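Local coordinates for hypothetical protein TM0957 (Thermotoga maritima, PDB 2F4I) that is of unknown function but is a predicted periplasmic lipoprotein of the DUF2291 family with an OB-fold, at residues A[45-48]-A[49-53]. Residues are numbered along the deposited sequence; the frame is centred on the assembly and turned at random.
Sequences VEVL and NTLDE
Thr50 OG1 donates a hydrogen bond to Glu46 O one turn earlier in helix 44-53, at 2.8 Å. This is the familiar threonine-to-backbone bond of an alpha helix. The hydroxyl sits beside its own backbone N (chi1 -48°), which turns it back toward that carbonyl. Thr50 N hydrogen-bonds the same Glu46 O at 3.0 Å. The two donors come from opposite faces of the carbonyl plane, the hydroxyl tilted 30° from it. Two bonds thus grip one oxygen. The neighbouring i to i+4 bonds continue the helix, with Asn49 N to Val45 O, Leu51 N to Val47 O and Asp52 N to Leu48 O.

The apolar side is built round Leu51. Its CD1 lies 4.0 Å from Leu48 CD2 and 4.1 Å from Val47 CG1. Val47 and Leu51 run alongside each other in the same direction. Both pack on Tyr74 of strand 72-81, and Leu51 also reaches Phe172 and Leu174 of strand 165-174. The helix is thereby laid against the mixed sheet of the OB-fold protein.

Asn49 and Asp52 form one polar flank that faces Arg95. Arg95 NH1 hydrogen-bonds Asn49 OD1 and forms a salt bridge with Asp52 OD2, and Tyr182 OH is hydrogen-bonded to Asp52 OD1. The other end of the Asn49 amide lies beside Val45, with ND2 3.5 Å from the methyl CG1.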
ATOM      1  N   VAL A  45     -11.960  -5.182   3.647  1.00 16.99           N
ATOM      2  CA  VAL A  45     -13.238  -5.685   3.110  1.00 16.82           C
ATOM      3  C   VAL A  45     -14.256  -4.553   2.969  1.00 18.65           C
ATOM      4  O   VAL A  45     -14.891  -4.418   1.923  1.00 19.04           O
ATOM      5  CB  VAL A  45     -13.809  -6.867   3.945  1.00 16.83           C
ATOM      6  CG1 VAL A  45     -15.211  -7.317   3.423  1.00 15.63           C
ATOM      7  CG2 VAL A  45     -12.851  -8.055   3.901  1.00 14.64           C
ATOM      8  N   GLU A  46     -14.369  -3.710   4.003  1.00 20.09           N
ATOM      9  CA  GLU A  46     -15.284  -2.563   3.960  1.00 20.90           C
ATOM     10  C   GLU A  46     -14.968  -1.596   2.814  1.00 20.35           C
ATOM     11  O   GLU A  46     -15.884  -1.158   2.115  1.00 19.58           O
ATOM     12  CB  GLU A  46     -15.216  -1.809   5.288  0.50 21.73           C
ATOM     13  CG  GLU A  46     -16.201  -0.651   5.410  0.50 22.50           C
ATOM     14  CD  GLU A  46     -16.114   0.071   6.746  0.50 23.27           C
ATOM     15  OE1 GLU A  46     -15.690  -0.542   7.761  0.50 23.41           O
ATOM     16  OE2 GLU A  46     -16.471   1.268   6.772  0.50 24.55           O
ATOM     17  N   VAL A  47     -13.692  -1.208   2.674  1.00 18.04           N
ATOM     18  CA  VAL A  47     -13.267  -0.318   1.597  1.00 15.96           C
ATOM     19  C   VAL A  47     -13.593  -0.931   0.208  1.00 16.52           C
ATOM     20  O   VAL A  47     -14.268  -0.286  -0.608  1.00 14.99           O
ATOM     21  CB  VAL A  47     -11.773   0.069   1.711  1.00 15.59           C
ATOM     22  CG1 VAL A  47     -11.254   0.835   0.468  1.00 14.49           C
ATOM     23  CG2 VAL A  47     -11.478   0.849   3.001  1.00 14.38           C
ATOM     24  N   LEU A  48     -13.158  -2.167  -0.045  1.00 15.25           N
ATOM     25  CA  LEU A  48     -13.437  -2.790  -1.334  1.00 16.38           C
ATOM     26  C   LEU A  48     -14.954  -2.965  -1.635  1.00 16.51           C
ATOM     27  O   LEU A  48     -15.399  -2.754  -2.752  1.00 15.07           O
ATOM     28  CB  LEU A  48     -12.702  -4.129  -1.518  1.00 16.58           C
ATOM     29  CG  LEU A  48     -11.180  -4.196  -1.382  1.00 17.36           C
ATOM     30  CD1 LEU A  48     -10.645  -5.364  -2.107  1.00 18.61           C
ATOM     31  CD2 LEU A  48     -10.492  -2.968  -1.847  1.00 18.75           C
ATOM     32  N   ASN A  49     -15.729  -3.359  -0.631  1.00 17.14           N
ATOM     33  CA  ASN A  49     -17.184  -3.433  -0.794  1.00 16.97           C
ATOM     34  C   ASN A  49     -17.785  -2.090  -1.150  1.00 16.57           C
ATOM     35  O   ASN A  49     -18.657  -2.006  -1.994  1.00 15.81           O
ATOM     36  CB  ASN A  49     -17.864  -3.973   0.470  1.00 14.15           C
ATOM     37  CG  ASN A  49     -17.722  -5.458   0.601  1.00 14.05           C
ATOM     38  OD1 ASN A  49     -17.359  -6.131  -0.362  1.00 14.38           O
ATOM     39  ND2 ASN A  49     -17.978  -5.980   1.789  1.00 10.97           N
ATOM     40  N   THR A  50     -17.305  -1.032  -0.501  1.00 16.96           N
ATOM     41  CA  THR A  50     -17.787   0.314  -0.830  1.00 16.75           C
ATOM     42  C   THR A  50     -17.371   0.745  -2.257  1.00 17.04           C
ATOM     43  O   THR A  50     -18.161   1.379  -2.965  1.00 17.05           O
ATOM     44  CB  THR A  50     -17.363   1.365   0.201  1.00 16.13           C
ATOM     45  OG1 THR A  50     -17.647   0.895   1.520  1.00 15.39           O
ATOM     46  CG2 THR A  50     -18.094   2.701  -0.048  1.00 15.50           C
ATOM     47  N   LEU A  51     -16.160   0.399  -2.679  1.00 17.05           N
ATOM     48  CA  LEU A  51     -15.705   0.687  -4.048  1.00 17.66           C
ATOM     49  C   LEU A  51     -16.600   0.007  -5.063  1.00 17.37           C
ATOM     50  O   LEU A  51     -16.943   0.584  -6.075  1.00 19.35           O
ATOM     51  CB  LEU A  51     -14.258   0.252  -4.275  1.00 16.95           C
ATOM     52  CG  LEU A  51     -13.193   1.146  -3.658  1.00 17.95           C
ATOM     53  CD1 LEU A  51     -11.862   0.377  -3.553  1.00 18.46           C
ATOM     54  CD2 LEU A  51     -12.992   2.507  -4.407  1.00 17.17           C
ATOM     55  N   ASP A  52     -16.996  -1.227  -4.785  1.00 19.86           N
ATOM     56  CA  ASP A  52     -17.872  -1.983  -5.698  1.00 20.01           C
ATOM     57  C   ASP A  52     -19.257  -1.423  -5.777  1.00 21.37           C
ATOM     58  O   ASP A  52     -19.917  -1.531  -6.797  1.00 21.98           O
ATOM     59  CB  ASP A  52     -18.086  -3.418  -5.254  1.00 20.52           C
ATOM     60  CG  ASP A  52     -16.857  -4.229  -5.356  1.00 20.86           C
ATOM     61  OD1 ASP A  52     -15.965  -3.772  -6.109  1.00 22.23           O
ATOM     62  OD2 ASP A  52     -16.791  -5.298  -4.695  1.00 19.39           O
ATOM     63  N   GLU A  53     -19.727  -0.900  -4.669  1.00 22.17           N
ATOM     64  CA  GLU A  53     -21.048  -0.300  -4.615  1.00 24.23           C
ATOM     65  C   GLU A  53     -21.104   1.153  -5.118  1.00 22.84           C
ATOM     66  O   GLU A  53     -22.005   1.522  -5.835  1.00 22.22           O
ATOM     67  CB  GLU A  53     -21.497  -0.412  -3.178  1.00 32.01           C
ATOM     68  CG  GLU A  53     -22.574   0.494  -2.768  1.00 37.05           C
ATOM     69  CD  GLU A  53     -22.616   0.581  -1.271  1.00 39.93           C
ATOM     70  OE1 GLU A  53     -22.390  -0.502  -0.631  1.00 41.33           O
ATOM     71  OE2 GLU A  53     -22.813   1.732  -0.767  1.00 42.69           O
TER